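Local coordinates for RNA-binding protein HI_1333 (PDB 1JO0) that probably binds RNA through its CRM domain, at residues Ile62-Ala73 with Thr77-Arg86. Numbering follows the deposited sequence.
Sequences IINAIVRETKAA and TIGHILVLYR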
loop_
_atom_site.group_PDB
_atom_site.type_symbol
_atom_site.label_atom_id
_atom_site.label_comp_id
_atom_site.label_asym_id
_atom_site.label_seq_id
_atom_site.Cartn_x
_atom_site.Cartn_y
_atom_site.Cartn_z
ATOM N N ILE A 62 -9.584 7.203 -1.901
ATOM C CA ILE A 62 -9.147 5.811 -1.812
ATOM C C ILE A 62 -7.992 5.657 -0.856
ATOM O O ILE A 62 -8.050 4.751 -0.008
ATOM C CB ILE A 62 -8.808 5.273 -3.214
ATOM C CG1 ILE A 62 -10.055 5.138 -4.084
ATOM C CG2 ILE A 62 -8.052 3.966 -3.117
ATOM C CD1 ILE A 62 -9.845 5.027 -5.573
ATOM N N ILE A 63 -6.946 6.456 -0.953
ATOM C CA ILE A 63 -5.807 6.375 -0.067
ATOM C C ILE A 63 -6.271 6.505 1.371
ATOM O O ILE A 63 -5.881 5.746 2.281
ATOM C CB ILE A 63 -4.759 7.485 -0.367
ATOM C CG1 ILE A 63 -4.037 7.272 -1.675
ATOM C CG2 ILE A 63 -3.786 7.648 0.805
ATOM C CD1 ILE A 63 -3.195 8.387 -2.223
ATOM N N ASN A 64 -7.073 7.530 1.618
ATOM C CA ASN A 64 -7.481 7.796 2.992
ATOM C C ASN A 64 -8.247 6.628 3.581
ATOM O O ASN A 64 -8.066 6.294 4.760
ATOM C CB ASN A 64 -8.318 9.076 3.041
ATOM C CG ASN A 64 -7.506 10.328 2.791
ATOM O OD1 ASN A 64 -6.296 10.266 2.692
ATOM N ND2 ASN A 64 -8.193 11.471 2.681
ATOM N N ALA A 65 -9.114 6.029 2.773
ATOM C CA ALA A 65 -9.911 4.914 3.262
ATOM C C ALA A 65 -9.032 3.690 3.549
ATOM O O ALA A 65 -9.215 2.978 4.530
ATOM C CB ALA A 65 -10.979 4.535 2.265
ATOM N N ILE A 66 -8.103 3.402 2.648
ATOM C CA ILE A 66 -7.199 2.255 2.815
ATOM C C ILE A 66 -6.424 2.452 4.115
ATOM O O ILE A 66 -6.309 1.552 4.935
ATOM C CB ILE A 66 -6.272 2.027 1.611
ATOM C CG1 ILE A 66 -7.045 1.667 0.340
ATOM C CG2 ILE A 66 -5.180 1.017 1.948
ATOM C CD1 ILE A 66 -6.272 1.672 -0.926
ATOM N N VAL A 67 -5.815 3.622 4.321
ATOM C CA VAL A 67 -5.011 3.827 5.520
ATOM C C VAL A 67 -5.894 3.722 6.740
ATOM O O VAL A 67 -5.511 3.143 7.761
ATOM C CB VAL A 67 -4.303 5.191 5.418
ATOM C CG1 VAL A 67 -3.722 5.602 6.740
ATOM C CG2 VAL A 67 -3.220 5.116 4.319
ATOM N N ARG A 68 -7.098 4.277 6.736
ATOM C CA ARG A 68 -7.970 4.212 7.895
ATOM C C ARG A 68 -8.296 2.779 8.257
ATOM O O ARG A 68 -8.245 2.390 9.401
ATOM C CB ARG A 68 -9.288 4.939 7.606
ATOM C CG ARG A 68 -10.211 4.986 8.815
ATOM C CD ARG A 68 -11.453 5.826 8.568
ATOM N NE ARG A 68 -12.420 5.686 9.657
ATOM C CZ ARG A 68 -13.586 5.082 9.654
ATOM N NH1 ARG A 68 -14.090 4.479 8.588
ATOM N NH2 ARG A 68 -14.306 5.079 10.767
ATOM N N GLU A 69 -8.673 1.982 7.268
ATOM C CA GLU A 69 -9.124 0.612 7.526
ATOM C C GLU A 69 -7.995 -0.340 7.891
ATOM O O GLU A 69 -8.208 -1.222 8.751
ATOM C CB GLU A 69 -9.791 0.088 6.247
ATOM C CG GLU A 69 -11.042 0.867 5.846
ATOM C CD GLU A 69 -12.210 0.337 6.657
ATOM O OE1 GLU A 69 -12.033 -0.238 7.740
ATOM O OE2 GLU A 69 -13.309 0.590 6.165
ATOM N N THR A 70 -6.861 -0.158 7.247
ATOM C CA THR A 70 -5.778 -1.140 7.373
ATOM C C THR A 70 -4.672 -0.729 8.344
ATOM O O THR A 70 -3.899 -1.581 8.786
ATOM C CB THR A 70 -5.081 -1.411 6.037
ATOM O OG1 THR A 70 -4.347 -0.245 5.595
ATOM C CG2 THR A 70 -6.021 -1.880 4.932
ATOM N N LYS A 71 -4.556 0.561 8.652
ATOM C CA LYS A 71 -3.464 1.099 9.463
ATOM C C LYS A 71 -2.096 0.935 8.828
ATOM O O LYS A 71 -1.062 1.070 9.500
ATOM C CB LYS A 71 -3.475 0.506 10.874
ATOM C CG LYS A 71 -4.865 0.390 11.442
ATOM C CD LYS A 71 -5.708 1.629 11.380
ATOM C CE LYS A 71 -6.969 1.336 12.199
ATOM N NZ LYS A 71 -7.940 0.415 11.529
ATOM N N ALA A 72 -2.064 0.684 7.505
ATOM C CA ALA A 72 -0.822 0.687 6.773
ATOM C C ALA A 72 -0.261 2.100 6.648
ATOM O O ALA A 72 -1.025 3.083 6.656
ATOM C CB ALA A 72 -0.994 0.072 5.388
ATOM N N ALA A 73 1.046 2.175 6.517
ATOM C CA ALA A 73 1.768 3.366 6.162
ATOM C C ALA A 73 1.784 3.589 4.661
ATOM O O ALA A 73 2.012 2.670 3.892
ATOM C CB ALA A 73 3.218 3.335 6.654
ATOM N N THR A 77 3.156 7.499 -3.255
ATOM C CA THR A 77 2.097 7.649 -4.197
ATOM C C THR A 77 2.703 8.228 -5.485
ATOM O O THR A 77 3.261 9.303 -5.388
ATOM C CB THR A 77 1.115 8.755 -3.756
ATOM O OG1 THR A 77 0.663 8.470 -2.440
ATOM C CG2 THR A 77 -0.026 8.803 -4.761
ATOM N N ILE A 78 2.676 7.532 -6.582
ATOM C CA ILE A 78 3.222 8.077 -7.816
ATOM C C ILE A 78 2.323 7.559 -8.916
ATOM O O ILE A 78 2.177 6.348 -9.092
ATOM C CB ILE A 78 4.677 7.644 -8.080
ATOM C CG1 ILE A 78 4.783 6.126 -8.108
ATOM C CG2 ILE A 78 5.587 8.321 -7.081
ATOM C CD1 ILE A 78 6.130 5.468 -8.076
ATOM N N GLY A 79 1.711 8.534 -9.576
ATOM C CA GLY A 79 0.846 8.149 -10.669
ATOM C C GLY A 79 -0.265 7.296 -10.097
ATOM O O GLY A 79 -0.958 7.672 -9.166
ATOM N N HIS A 80 -0.391 6.114 -10.700
ATOM C CA HIS A 80 -1.515 5.271 -10.411
ATOM C C HIS A 80 -1.164 4.180 -9.412
ATOM O O HIS A 80 -1.994 3.286 -9.201
ATOM C CB HIS A 80 -2.061 4.673 -11.726
ATOM C CG HIS A 80 -1.088 3.818 -12.463
ATOM N ND1 HIS A 80 0.214 4.201 -12.723
ATOM C CD2 HIS A 80 -1.208 2.589 -12.999
ATOM C CE1 HIS A 80 0.846 3.248 -13.395
ATOM N NE2 HIS A 80 -0.003 2.249 -13.575
ATOM N N ILE A 81 -0.017 4.258 -8.761
ATOM C CA ILE A 81 0.435 3.210 -7.863
ATOM C C ILE A 81 0.523 3.784 -6.452
ATOM O O ILE A 81 1.105 4.854 -6.199
ATOM C CB ILE A 81 1.828 2.673 -8.242
ATOM C CG1 ILE A 81 1.859 2.064 -9.641
ATOM C CG2 ILE A 81 2.396 1.715 -7.211
ATOM C CD1 ILE A 81 1.065 0.786 -9.734
ATOM N N LEU A 82 -0.050 3.055 -5.536
ATOM C CA LEU A 82 0.085 3.290 -4.111
ATOM C C LEU A 82 0.977 2.223 -3.489
ATOM O O LEU A 82 0.645 1.051 -3.581
ATOM C CB LEU A 82 -1.253 3.173 -3.396
ATOM C CG LEU A 82 -2.453 3.976 -3.909
ATOM C CD1 LEU A 82 -3.636 3.731 -2.987
ATOM C CD2 LEU A 82 -2.081 5.431 -4.042
ATOM N N VAL A 83 2.041 2.626 -2.825
ATOM C CA VAL A 83 2.911 1.691 -2.134
ATOM C C VAL A 83 2.612 1.806 -0.637
ATOM O O VAL A 83 2.626 2.930 -0.088
ATOM C CB VAL A 83 4.383 2.009 -2.404
ATOM C CG1 VAL A 83 5.245 0.952 -1.707
ATOM C CG2 VAL A 83 4.713 2.079 -3.911
ATOM N N LEU A 84 2.310 0.693 -0.004
ATOM C CA LEU A 84 1.845 0.642 1.378
ATOM C C LEU A 84 2.668 -0.367 2.179
ATOM O O LEU A 84 3.145 -1.351 1.585
ATOM C CB LEU A 84 0.389 0.260 1.452
ATOM C CG LEU A 84 -0.617 1.134 0.733
ATOM C CD1 LEU A 84 -1.922 0.396 0.516
ATOM C CD2 LEU A 84 -0.843 2.375 1.550
ATOM N N TYR A 85 2.771 -0.167 3.472
ATOM C CA TYR A 85 3.500 -1.095 4.327
ATOM C C TYR A 85 2.826 -1.272 5.667
ATOM O O TYR A 85 2.455 -0.277 6.297
ATOM C CB TYR A 85 4.943 -0.641 4.538
ATOM C CG TYR A 85 5.721 -1.450 5.544
ATOM C CD1 TYR A 85 6.338 -2.655 5.194
ATOM C CD2 TYR A 85 5.877 -1.037 6.864
ATOM C CE1 TYR A 85 7.052 -3.383 6.140
ATOM C CE2 TYR A 85 6.588 -1.756 7.790
ATOM C CZ TYR A 85 7.180 -2.930 7.432
ATOM O OH TYR A 85 7.899 -3.648 8.348
ATOM N N ARG A 86 2.710 -2.522 6.121
ATOM C CA ARG A 86 2.297 -2.753 7.499
ATOM C C ARG A 86 3.124 -3.921 8.067
ATOM O O ARG A 86 3.198 -4.941 7.364
ATOM C CB ARG A 86 0.829 -3.098 7.586
ATOM C CG ARG A 86 0.264 -3.119 8.992
ATOM C CD ARG A 86 -1.217 -3.394 8.985
ATOM N NE ARG A 86 -1.565 -4.740 8.583
ATOM C CZ ARG A 86 -2.766 -5.145 8.194
ATOM N NH1 ARG A 86 -3.793 -4.299 8.100
ATOM N NH2 ARG A 86 -2.911 -6.431 7.880
#
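The guanidinium of Arg86 meets the last turn of helix 56-70 edge-on: Thr70 O lies in its plane and takes a bond from NH1 (2.8 Å) on a carbonyl lone pair. That bond is nearly straight (165°). A bend at chi3 (69°) turns the otherwise extended chain back onto that oxygen. Arginine suits the place because its NH2 can reach elsewhere, here into a salt bridge with Glu38 of helix 31-44. The carbonyls at a helix C-terminus lack partners further along the helix; Arg86 supplies one for Thr70. Thr70 OG1 in turn donates to Ile66 O one turn back and accepts from Ala72 N, the second bond closing an ST turn as Lys71 adopts positive phi. Small Ala73 then opens edge strand 73-78, forming an antiparallel hydrogen-bonded pair with Tyr85 (Ala73 N to Tyr85 O 2.8 Å). A type II' turn from Ile78 to Ile81 leads back into inner strand 81-85, so within the CRM domain the helix packs on the hairpin that follows it. Earlier in the helix, Ile63 lays CG1 3.6 Å from Leu82 CD2 and points CD1 at the tip of Thr77, whereas Ile66 CG2 meets Leu84 CD1 at 3.6 Å, the two chains crossing at about a right angle. The helix thus runs almost parallel to strand 81-85 (12°) across an apolar layer, and polar bonds gather at its C-terminal end, where the positive charge of Arg86, paired with Glu38, probably also suits the negative end of the helix dipole.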